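Local coordinates for uncharacterized protein Tm1679 (PDB 3H3E) that binds zinc through a metallo-beta-lactamase fold and is probably a metal-dependent enzyme, although its substrate and reaction are not established, at residues D38-D43 / D64-H69; W87-A92 / D162-V167; E216-V221 / K247-G252. The protein carries 2 engineered substitutions. All blocks are in the same frame, centred on the assembly; numbering follows the deposited sequence.

Contact 1 of 3, residues D38-D43 / D64-H69; sequences DSVLFD and DVLISH. With ZN (zinc ion), chain B.
Strands 40-42 and 64-66 lie side by side as the two parallel strands of a beta-alpha-beta unit, with helix 49-56 making the crossover, in one sheet of the metallo-beta-lactamase sandwich. The ladder begins at Leu41 N, which donates to Asp64 O at 2.9 Å. It continues with Leu66 N bonding to Leu41 O and closes with Asp43 N on Leu66 O at 2.8 Å. Ahead of it, a water accepts from Asp64 N and donates to Ser39 O and to Asp64 OD2, while Asp64 OD1 accepts from Trp87 NE1 of the next strand. On the face of the sheet turned to Leu166 of strand 165-170, Val40 and Leu66 meet roughly at right angles, Val40 CG1 lying 3.6 Å from Leu66 CD1. With CG anti to the backbone N (chi1 -168°), the Phe42 ring is carried past Leu66 until CZ rests 3.4 Å from Ser68 CB. Leu41 and Val65 pair loosely on the other face.

Beyond the ladder, the Asp43 carboxylate provides the next acceptors and grips Ser68 with both oxygens, each through its syn lone pair: OD1 receives Ser68 N at 2.9 Å in a nearly straight bond (173°), and OD2 receives Ser68 OG at 2.5 Å. The same OD2 also bonds His74 ND1 of helix 72-75, so one carboxylate holds both Ser68 and the helix that follows the metal-binding His69 and His71. Ser68 OG, set between its own backbone N and carbonyl carbon (chi1 56°), passes the link on by accepting from His69 ND1. This relay probably fixes the rotation of the histidine ring, with the hydroxyl close to the ring plane. The far nitrogen, His69 NE2, binds the zinc ion at 2.3 Å, with His71 and His182 as the other protein ligands.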
loop_
_atom_site.group_PDB
_atom_site.type_symbol
_atom_site.label_atom_id
_atom_site.label_comp_id
_atom_site.label_asym_id
_atom_site.label_seq_id
_atom_site.Cartn_x
_atom_site.Cartn_y
_atom_site.Cartn_z
ATOM N N ASP A 38 2.631 -11.634 -7.160
ATOM C CA ASP A 38 3.531 -12.436 -7.965
ATOM C C ASP A 38 4.779 -12.713 -7.155
ATOM O O ASP A 38 4.735 -13.427 -6.158
ATOM C CB ASP A 38 3.885 -11.711 -9.264
ATOM C CG ASP A 38 3.994 -12.653 -10.457
ATOM O OD1 ASP A 38 3.200 -13.619 -10.538
ATOM O OD2 ASP A 38 4.867 -12.410 -11.320
ATOM N N SER A 39 5.888 -12.112 -7.557
ATOM C CA SER A 39 7.184 -12.474 -6.992
ATOM C C SER A 39 7.721 -11.471 -5.977
ATOM O O SER A 39 8.907 -11.475 -5.654
ATOM C CB SER A 39 8.193 -12.602 -8.121
ATOM O OG SER A 39 8.093 -11.472 -8.974
ATOM N N VAL A 40 6.856 -10.609 -5.470
ATOM C CA VAL A 40 7.312 -9.564 -4.578
ATOM C C VAL A 40 6.273 -9.391 -3.459
ATOM O O VAL A 40 5.082 -9.538 -3.697
ATOM C CB VAL A 40 7.551 -8.281 -5.395
ATOM C CG1 VAL A 40 6.485 -7.250 -5.120
ATOM C CG2 VAL A 40 8.906 -7.730 -5.103
ATOM N N LEU A 41 6.709 -9.144 -2.229
ATOM C CA LEU A 41 5.752 -8.940 -1.144
ATOM C C LEU A 41 5.610 -7.462 -0.823
ATOM O O LEU A 41 6.593 -6.793 -0.541
ATOM C CB LEU A 41 6.139 -9.733 0.108
ATOM C CG LEU A 41 5.270 -9.567 1.368
ATOM C CD1 LEU A 41 3.874 -10.195 1.241
ATOM C CD2 LEU A 41 5.993 -10.151 2.544
ATOM N N PHE A 42 4.376 -6.966 -0.881
ATOM C CA PHE A 42 4.072 -5.556 -0.626
ATOM C C PHE A 42 3.544 -5.409 0.785
ATOM O O PHE A 42 2.432 -5.842 1.077
ATOM C CB PHE A 42 3.016 -5.036 -1.612
ATOM C CG PHE A 42 2.855 -3.541 -1.599
ATOM C CD1 PHE A 42 3.665 -2.731 -2.386
ATOM C CD2 PHE A 42 1.896 -2.940 -0.807
ATOM C CE1 PHE A 42 3.524 -1.356 -2.371
ATOM C CE2 PHE A 42 1.751 -1.558 -0.801
ATOM C CZ PHE A 42 2.572 -0.774 -1.591
ATOM N N ASP A 43 4.351 -4.802 1.650
ATOM C CA ASP A 43 4.021 -4.638 3.064
ATOM C C ASP A 43 3.963 -5.960 3.854
ATOM O O ASP A 43 3.954 -7.045 3.284
ATOM C CB ASP A 43 2.749 -3.795 3.248
ATOM C CG ASP A 43 2.992 -2.315 2.980
ATOM O OD1 ASP A 43 4.157 -1.953 2.727
ATOM O OD2 ASP A 43 2.031 -1.517 3.018
ATOM N N ASP A 64 12.156 -10.366 -2.035
ATOM C CA ASP A 64 11.949 -8.917 -2.055
ATOM C C ASP A 64 10.686 -8.487 -1.344
ATOM O O ASP A 64 9.582 -8.911 -1.683
ATOM C CB ASP A 64 11.925 -8.375 -3.489
ATOM C CG ASP A 64 13.277 -8.449 -4.173
ATOM O OD1 ASP A 64 14.252 -7.842 -3.683
ATOM O OD2 ASP A 64 13.366 -9.097 -5.228
ATOM N N VAL A 65 10.863 -7.624 -0.357
ATOM C CA VAL A 65 9.743 -7.034 0.357
ATOM C C VAL A 65 9.763 -5.525 0.164
ATOM O O VAL A 65 10.775 -4.880 0.424
ATOM C CB VAL A 65 9.834 -7.348 1.848
ATOM C CG1 VAL A 65 8.628 -6.771 2.586
ATOM C CG2 VAL A 65 9.980 -8.858 2.051
ATOM N N LEU A 66 8.651 -4.972 -0.314
ATOM C CA LEU A 66 8.544 -3.540 -0.555
ATOM C C LEU A 66 7.728 -2.909 0.541
ATOM O O LEU A 66 6.718 -3.463 0.953
ATOM C CB LEU A 66 7.856 -3.268 -1.883
ATOM C CG LEU A 66 8.196 -4.215 -3.014
ATOM C CD1 LEU A 66 7.360 -3.853 -4.201
ATOM C CD2 LEU A 66 9.674 -4.144 -3.352
ATOM N N ILE A 67 8.152 -1.738 0.993
ATOM C CA ILE A 67 7.472 -1.056 2.079
ATOM C C ILE A 67 6.843 0.235 1.585
ATOM O O ILE A 67 7.549 1.141 1.141
ATOM C CB ILE A 67 8.442 -0.732 3.203
ATOM C CG1 ILE A 67 8.997 -2.024 3.797
ATOM C CG2 ILE A 67 7.737 0.047 4.272
ATOM C CD1 ILE A 67 7.925 -2.932 4.378
ATOM N N SER A 68 5.518 0.318 1.669
ATOM C CA SER A 68 4.779 1.469 1.158
ATOM C C SER A 68 5.035 2.731 1.979
ATOM O O SER A 68 5.057 3.832 1.444
ATOM C CB SER A 68 3.289 1.162 1.141
ATOM O OG SER A 68 2.848 0.778 2.425
ATOM N N HIS A 69 5.206 2.568 3.281
ATOM C CA HIS A 69 5.567 3.676 4.154
ATOM C C HIS A 69 5.945 3.135 5.538
ATOM O O HIS A 69 5.623 1.999 5.875
ATOM C CB HIS A 69 4.457 4.744 4.205
ATOM C CG HIS A 69 3.170 4.275 4.805
ATOM N ND1 HIS A 69 2.472 3.187 4.325
ATOM C CD2 HIS A 69 2.440 4.765 5.834
ATOM C CE1 HIS A 69 1.378 3.013 5.046
ATOM N NE2 HIS A 69 1.333 3.958 5.968
HETATM ZN ZN ZN B . -0.266 4.626 7.467
HETATM O O HOH W 1 11.774 -11.074 -4.912
#

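Contact 2 of 3, residues W87-A92 / D162-V167; sequences WLRKEA and DEQTLV
Arg89 lies against the chain at Asp162-Gln164, which runs beside the zinc site toward strand 165-170. Its side chain starts with CB 3.6 Å from Asp162 O. CG moves closer to the same carbonyl, at 3.3 Å, and also lies 3.6 Å from Gln164 OE1. A bend at chi2 keeps CD over the Asp162 carbonyl, and a second at chi3 turns NE toward a water. NE donates to this water at 2.9 Å, and the water in turn donates to Gln164 OE1, the guanidinium and amide planes standing 72° apart. At the tip, NH1 forms a salt bridge with Glu91 OE2 (3.2 Å) and bonds Glu161 O, while NH2 reaches Glu121 O. A second water joins Arg89 N to Asp162 O.

Alongside, the 3-10 turn 90-92 receives Asp162: its CB packs 3.3 Å from Ala92 N, and its carboxylate goes on to Lys96 and to Gly70 N. Gln164, extended beyond CG, puts NE2 within 3.1 Å of Trp87 O and hydrogen-bonds Ile67 O with it.

The arginine thus gives its aliphatic part to packing on a peptide carbonyl and its charged end to several acceptors. Water bridges supply polar links across this buried contact, and the contact of Asp162 with the zinc ligand His69, together with its bond to Gly70 N, is consistent with a second-shell role.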
loop_
_atom_site.group_PDB
_atom_site.type_symbol
_atom_site.label_atom_id
_atom_site.label_comp_id
_atom_site.label_asym_id
_atom_site.label_seq_id
_atom_site.Cartn_x
_atom_site.Cartn_y
_atom_site.Cartn_z
ATOM N N TRP A 87 12.862 -2.940 0.318
ATOM C CA TRP A 87 12.854 -1.737 -0.497
ATOM C C TRP A 87 12.066 -0.658 0.204
ATOM O O TRP A 87 10.845 -0.729 0.252
ATOM C CB TRP A 87 12.179 -2.023 -1.824
ATOM C CG TRP A 87 12.886 -3.020 -2.662
ATOM C CD1 TRP A 87 13.047 -4.332 -2.392
ATOM C CD2 TRP A 87 13.516 -2.787 -3.927
ATOM N NE1 TRP A 87 13.749 -4.943 -3.399
ATOM C CE2 TRP A 87 14.043 -4.012 -4.361
ATOM C CE3 TRP A 87 13.692 -1.657 -4.729
ATOM C CZ2 TRP A 87 14.734 -4.149 -5.566
ATOM C CZ3 TRP A 87 14.384 -1.794 -5.931
ATOM C CH2 TRP A 87 14.895 -3.030 -6.332
ATOM N N LEU A 88 12.765 0.336 0.744
ATOM C CA LEU A 88 12.119 1.443 1.416
ATOM C C LEU A 88 12.724 2.781 1.011
ATOM O O LEU A 88 13.865 2.843 0.557
ATOM C CB LEU A 88 12.209 1.272 2.930
ATOM C CG LEU A 88 13.587 1.304 3.591
ATOM C CD1 LEU A 88 13.443 1.604 5.060
ATOM C CD2 LEU A 88 14.330 -0.003 3.385
ATOM N N ARG A 89 11.948 3.849 1.169
ATOM C CA ARG A 89 12.451 5.197 0.977
ATOM C C ARG A 89 13.293 5.645 2.181
ATOM O O ARG A 89 12.946 5.366 3.320
ATOM C CB ARG A 89 11.303 6.178 0.762
ATOM C CG ARG A 89 10.488 5.924 -0.479
ATOM C CD ARG A 89 9.968 7.219 -1.102
ATOM N NE ARG A 89 10.723 7.554 -2.304
ATOM C CZ ARG A 89 11.365 8.698 -2.485
ATOM N NH1 ARG A 89 11.334 9.643 -1.557
ATOM N NH2 ARG A 89 12.025 8.901 -3.604
ATOM N N LYS A 90 14.390 6.354 1.922
ATOM C CA LYS A 90 15.236 6.842 3.003
ATOM C C LYS A 90 14.410 7.448 4.126
ATOM O O LYS A 90 14.718 7.260 5.293
ATOM C CB LYS A 90 16.278 7.850 2.500
ATOM C CG LYS A 90 17.482 7.216 1.805
ATOM C CD LYS A 90 18.580 8.244 1.508
ATOM C CE LYS A 90 19.989 7.617 1.512
ATOM N NZ LYS A 90 20.423 7.049 2.843
ATOM N N GLU A 91 13.343 8.156 3.782
ATOM C CA GLU A 91 12.594 8.892 4.799
ATOM C C GLU A 91 11.610 8.024 5.597
ATOM O O GLU A 91 11.001 8.477 6.561
ATOM C CB GLU A 91 11.932 10.154 4.205
ATOM C CG GLU A 91 11.376 9.993 2.813
ATOM C CD GLU A 91 12.395 10.243 1.715
ATOM O OE1 GLU A 91 12.626 11.413 1.374
ATOM O OE2 GLU A 91 12.929 9.262 1.155
ATOM N N ALA A 92 11.475 6.764 5.209
ATOM C CA ALA A 92 10.749 5.812 6.037
ATOM C C ALA A 92 11.426 5.621 7.395
ATOM O O ALA A 92 10.825 5.121 8.327
ATOM C CB ALA A 92 10.634 4.491 5.326
ATOM N N ASP A 162 7.975 9.427 2.508
ATOM C CA ASP A 162 8.403 8.027 2.451
ATOM C C ASP A 162 7.467 7.117 1.673
ATOM O O ASP A 162 7.809 5.983 1.400
ATOM C CB ASP A 162 8.553 7.460 3.853
ATOM C CG ASP A 162 7.278 7.585 4.677
ATOM O OD1 ASP A 162 6.677 8.680 4.686
ATOM O OD2 ASP A 162 6.886 6.595 5.337
ATOM N N GLU A 163 6.292 7.617 1.315
ATOM C CA GLU A 163 5.254 6.804 0.684
ATOM C C GLU A 163 5.578 6.419 -0.743
ATOM O O GLU A 163 5.960 7.261 -1.543
ATOM C CB GLU A 163 3.916 7.541 0.705
ATOM C CG GLU A 163 2.778 6.744 0.134
ATOM C CD GLU A 163 1.432 7.305 0.530
ATOM O OE1 GLU A 163 0.939 8.228 -0.160
ATOM O OE2 GLU A 163 0.863 6.816 1.532
ATOM N N GLN A 164 5.408 5.141 -1.062
ATOM C CA GLN A 164 5.653 4.658 -2.414
ATOM C C GLN A 164 4.622 3.631 -2.811
ATOM O O GLN A 164 3.962 3.030 -1.966
ATOM C CB GLN A 164 7.065 4.094 -2.566
ATOM C CG GLN A 164 7.437 3.043 -1.562
ATOM C CD GLN A 164 8.848 2.551 -1.761
ATOM O OE1 GLN A 164 9.596 3.087 -2.575
ATOM N NE2 GLN A 164 9.231 1.542 -1.006
ATOM N N THR A 165 4.481 3.443 -4.115
ATOM C CA THR A 165 3.379 2.671 -4.648
ATOM C C THR A 165 3.902 1.738 -5.717
ATOM O O THR A 165 4.784 2.096 -6.492
ATOM C CB THR A 165 2.278 3.603 -5.225
ATOM O OG1 THR A 165 1.722 4.382 -4.164
ATOM C CG2 THR A 165 1.165 2.806 -5.855
ATOM N N LEU A 166 3.371 0.529 -5.739
ATOM C CA LEU A 166 3.799 -0.457 -6.707
ATOM C C LEU A 166 2.921 -0.390 -7.949
ATOM O O LEU A 166 1.706 -0.290 -7.858
ATOM C CB LEU A 166 3.737 -1.850 -6.085
ATOM C CG LEU A 166 4.029 -3.039 -6.983
ATOM C CD1 LEU A 166 5.463 -2.953 -7.413
ATOM C CD2 LEU A 166 3.745 -4.364 -6.244
ATOM N N VAL A 167 3.552 -0.425 -9.113
ATOM C CA VAL A 167 2.831 -0.526 -10.372
ATOM C C VAL A 167 3.338 -1.753 -11.127
ATOM O O VAL A 167 4.533 -1.905 -11.379
ATOM C CB VAL A 167 2.997 0.738 -11.230
ATOM C CG1 VAL A 167 2.184 0.635 -12.512
ATOM C CG2 VAL A 167 2.576 1.940 -10.445
HETATM O O HOH W 2 9.117 3.478 2.070
HETATM O O HOH W 3 9.736 5.509 -4.182
#

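Contact 3 of 3, residues E216-V221 / K247-G252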
loop_
_atom_site.group_PDB
_atom_site.type_symbol
_atom_site.label_atom_id
_atom_site.label_comp_id
_atom_site.label_asym_id
_atom_site.label_seq_id
_atom_site.Cartn_x
_atom_site.Cartn_y
_atom_site.Cartn_z
ATOM N N GLU A 216 -15.148 14.768 -0.351
ATOM C CA GLU A 216 -13.768 14.410 -0.640
ATOM C C GLU A 216 -13.712 13.052 -1.325
ATOM O O GLU A 216 -13.046 12.891 -2.334
ATOM C CB GLU A 216 -12.920 14.422 0.632
ATOM C CG GLU A 216 -12.603 15.823 1.162
ATOM C CD GLU A 216 -11.665 15.807 2.370
ATOM O OE1 GLU A 216 -12.038 15.227 3.414
ATOM O OE2 GLU A 216 -10.557 16.385 2.279
ATOM N N ILE A 217 -14.437 12.084 -0.791
ATOM C CA ILE A 217 -14.483 10.749 -1.379
ATOM C C ILE A 217 -15.104 10.659 -2.778
ATOM O O ILE A 217 -14.666 9.869 -3.611
ATOM C CB ILE A 217 -15.218 9.772 -0.470
ATOM C CG1 ILE A 217 -14.508 9.669 0.888
ATOM C CG2 ILE A 217 -15.347 8.427 -1.162
ATOM C CD1 ILE A 217 -15.387 9.097 1.990
ATOM N N GLU A 218 -16.128 11.457 -3.042
ATOM C CA GLU A 218 -16.764 11.437 -4.358
ATOM C C GLU A 218 -15.830 11.984 -5.429
ATOM O O GLU A 218 -15.747 11.448 -6.526
ATOM C CB GLU A 218 -18.069 12.222 -4.319
ATOM C CG GLU A 218 -19.051 11.666 -3.303
ATOM C CD GLU A 218 -20.413 12.318 -3.371
ATOM O OE1 GLU A 218 -20.587 13.234 -4.205
ATOM O OE2 GLU A 218 -21.307 11.905 -2.592
ATOM N N LYS A 219 -15.126 13.053 -5.087
ATOM C CA LYS A 219 -14.125 13.631 -5.955
ATOM C C LYS A 219 -13.078 12.562 -6.339
ATOM O O LYS A 219 -12.527 12.570 -7.448
ATOM C CB LYS A 219 -13.460 14.794 -5.216
ATOM C CG LYS A 219 -13.382 16.105 -5.987
ATOM C CD LYS A 219 -12.423 16.034 -7.178
ATOM C CE LYS A 219 -12.655 17.197 -8.162
ATOM N NZ LYS A 219 -13.892 17.040 -9.001
ATOM N N ILE A 220 -12.807 11.644 -5.412
ATOM C CA ILE A 220 -11.820 10.596 -5.634
ATOM C C ILE A 220 -12.387 9.532 -6.561
ATOM O O ILE A 220 -11.749 9.165 -7.554
ATOM C CB ILE A 220 -11.356 9.976 -4.302
ATOM C CG1 ILE A 220 -10.314 10.879 -3.644
ATOM C CG2 ILE A 220 -10.781 8.575 -4.500
ATOM C CD1 ILE A 220 -10.044 10.530 -2.205
ATOM N N VAL A 221 -13.593 9.060 -6.251
ATOM C CA VAL A 221 -14.274 8.115 -7.125
ATOM C C VAL A 221 -14.379 8.673 -8.539
ATOM O O VAL A 221 -14.225 7.944 -9.519
ATOM C CB VAL A 221 -15.671 7.814 -6.635
ATOM C CG1 VAL A 221 -16.358 6.869 -7.598
ATOM C CG2 VAL A 221 -15.615 7.212 -5.231
ATOM N N LYS A 247 -19.103 1.754 -4.270
ATOM C CA LYS A 247 -20.089 0.820 -4.823
ATOM C C LYS A 247 -21.231 1.516 -5.578
ATOM O O LYS A 247 -21.764 0.965 -6.544
ATOM C CB LYS A 247 -20.645 -0.134 -3.756
ATOM C CG LYS A 247 -19.608 -1.084 -3.137
ATOM C CD LYS A 247 -20.246 -2.401 -2.688
ATOM C CE LYS A 247 -19.276 -3.326 -1.936
ATOM N NZ LYS A 247 -19.498 -3.331 -0.450
ATOM N N ARG A 248 -21.588 2.729 -5.161
ATOM C CA ARG A 248 -22.736 3.411 -5.758
ATOM C C ARG A 248 -22.373 4.428 -6.838
ATOM O O ARG A 248 -23.255 4.919 -7.538
ATOM C CB ARG A 248 -23.619 4.076 -4.685
ATOM C CG ARG A 248 -23.253 5.523 -4.390
ATOM C CD ARG A 248 -24.431 6.342 -3.867
ATOM N NE ARG A 248 -24.012 7.694 -3.494
ATOM C CZ ARG A 248 -23.910 8.137 -2.240
ATOM N NH1 ARG A 248 -24.215 7.341 -1.221
ATOM N NH2 ARG A 248 -23.510 9.382 -2.005
ATOM N N GLU A 249 -21.091 4.750 -6.984
ATOM C CA GLU A 249 -20.690 5.779 -7.946
ATOM C C GLU A 249 -19.577 5.362 -8.906
ATOM O O GLU A 249 -19.401 5.957 -9.968
ATOM C CB GLU A 249 -20.307 7.058 -7.215
ATOM C CG GLU A 249 -21.498 7.750 -6.585
ATOM C CD GLU A 249 -21.138 9.084 -5.984
ATOM O OE1 GLU A 249 -19.990 9.529 -6.194
ATOM O OE2 GLU A 249 -21.999 9.687 -5.306
ATOM N N PHE A 250 -18.820 4.345 -8.529
ATOM C CA PHE A 250 -17.758 3.843 -9.379
ATOM C C PHE A 250 -18.396 3.042 -10.503
ATOM O O PHE A 250 -19.242 2.188 -10.259
ATOM C CB PHE A 250 -16.789 2.990 -8.564
ATOM C CG PHE A 250 -15.658 2.404 -9.364
ATOM C CD1 PHE A 250 -14.748 3.221 -10.014
ATOM C CD2 PHE A 250 -15.482 1.031 -9.433
ATOM C CE1 PHE A 250 -13.704 2.688 -10.733
ATOM C CE2 PHE A 250 -14.436 0.488 -10.151
ATOM C CZ PHE A 250 -13.549 1.320 -10.805
ATOM N N LEU A 251 -17.989 3.336 -11.733
ATOM C CA LEU A 251 -18.564 2.734 -12.929
ATOM C C LEU A 251 -18.097 1.302 -13.179
ATOM O O LEU A 251 -18.659 0.593 -14.010
ATOM C CB LEU A 251 -18.233 3.603 -14.138
ATOM C CG LEU A 251 -18.878 4.988 -14.132
ATOM C CD1 LEU A 251 -18.510 5.751 -15.363
ATOM C CD2 LEU A 251 -20.377 4.871 -14.022
ATOM N N GLY A 252 -17.074 0.873 -12.456
ATOM C CA GLY A 252 -16.535 -0.461 -12.637
ATOM C C GLY A 252 -16.900 -1.410 -11.512
ATOM O O GLY A 252 -17.895 -1.215 -10.806
#
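Val221, on helix 214-226, fits against the end of helix 240-249, where Phe250 is the first residue to leave helical geometry. Val221 has CG1 anti to its backbone N (chi1 178°), and this methyl makes the apolar contact. It lies 3.6 Å from Phe250 N and 4.0 Å from both Glu249 CB and Phe250 CB, so it seats on the turning backbone and the two CB atoms.

Nearly one helical turn earlier, Glu218 leaves the helix with CG beside the backbone N and the chain extended beyond it, which brings its carboxylate across that of Glu249, a side chain of the same shape. The two carboxylates, their planes 70° apart, bring Glu218 OE2 to 3.6 Å from Glu249 OE2. Arg248, extended from CG to NE, reaches both and probably offsets this like-charge approach. Its NH2 forms a salt bridge to Glu218 OE2 at 3.4 Å, with the oxygen at the guanidinium edge and near its plane, and its NE makes a weak bond to Glu249 OE2. Arg248 is poorly ordered, so its two links are probably not fixed.

Beside the charged group, Val221 also touches Ile245 and Phe246 of helix 240-249, and Phe250 packs on Phe224. Asn225 of helix 214-226 bonds Glu249 O and Leu251 N. The two helices are thereby held together where the chain turns toward strand 253-254, while Ile220 meets Ile185 of helix 185-193.

Overall arrangement
Contacts 1 and 2 belong to the buried heart of the fold and meet directly: strands 64-66 and 85-89 are neighbours in one sheet, and Gln164 N bonds Ser68 O. Contact 1 is chiefly a backbone ladder leading into a metal ligand; contact 2 relies on two bridging waters and on the packing of the Arg89 chain against a peptide carbonyl of the segment that leads to the second sheet. Contact 3 lies on the opposite side of the chain's centre, its centre about 27 Å from that of contact 1. There two helices outside the sheets meet, with a small apolar contact beside a partly exposed salt-bridge network and no link to the zinc.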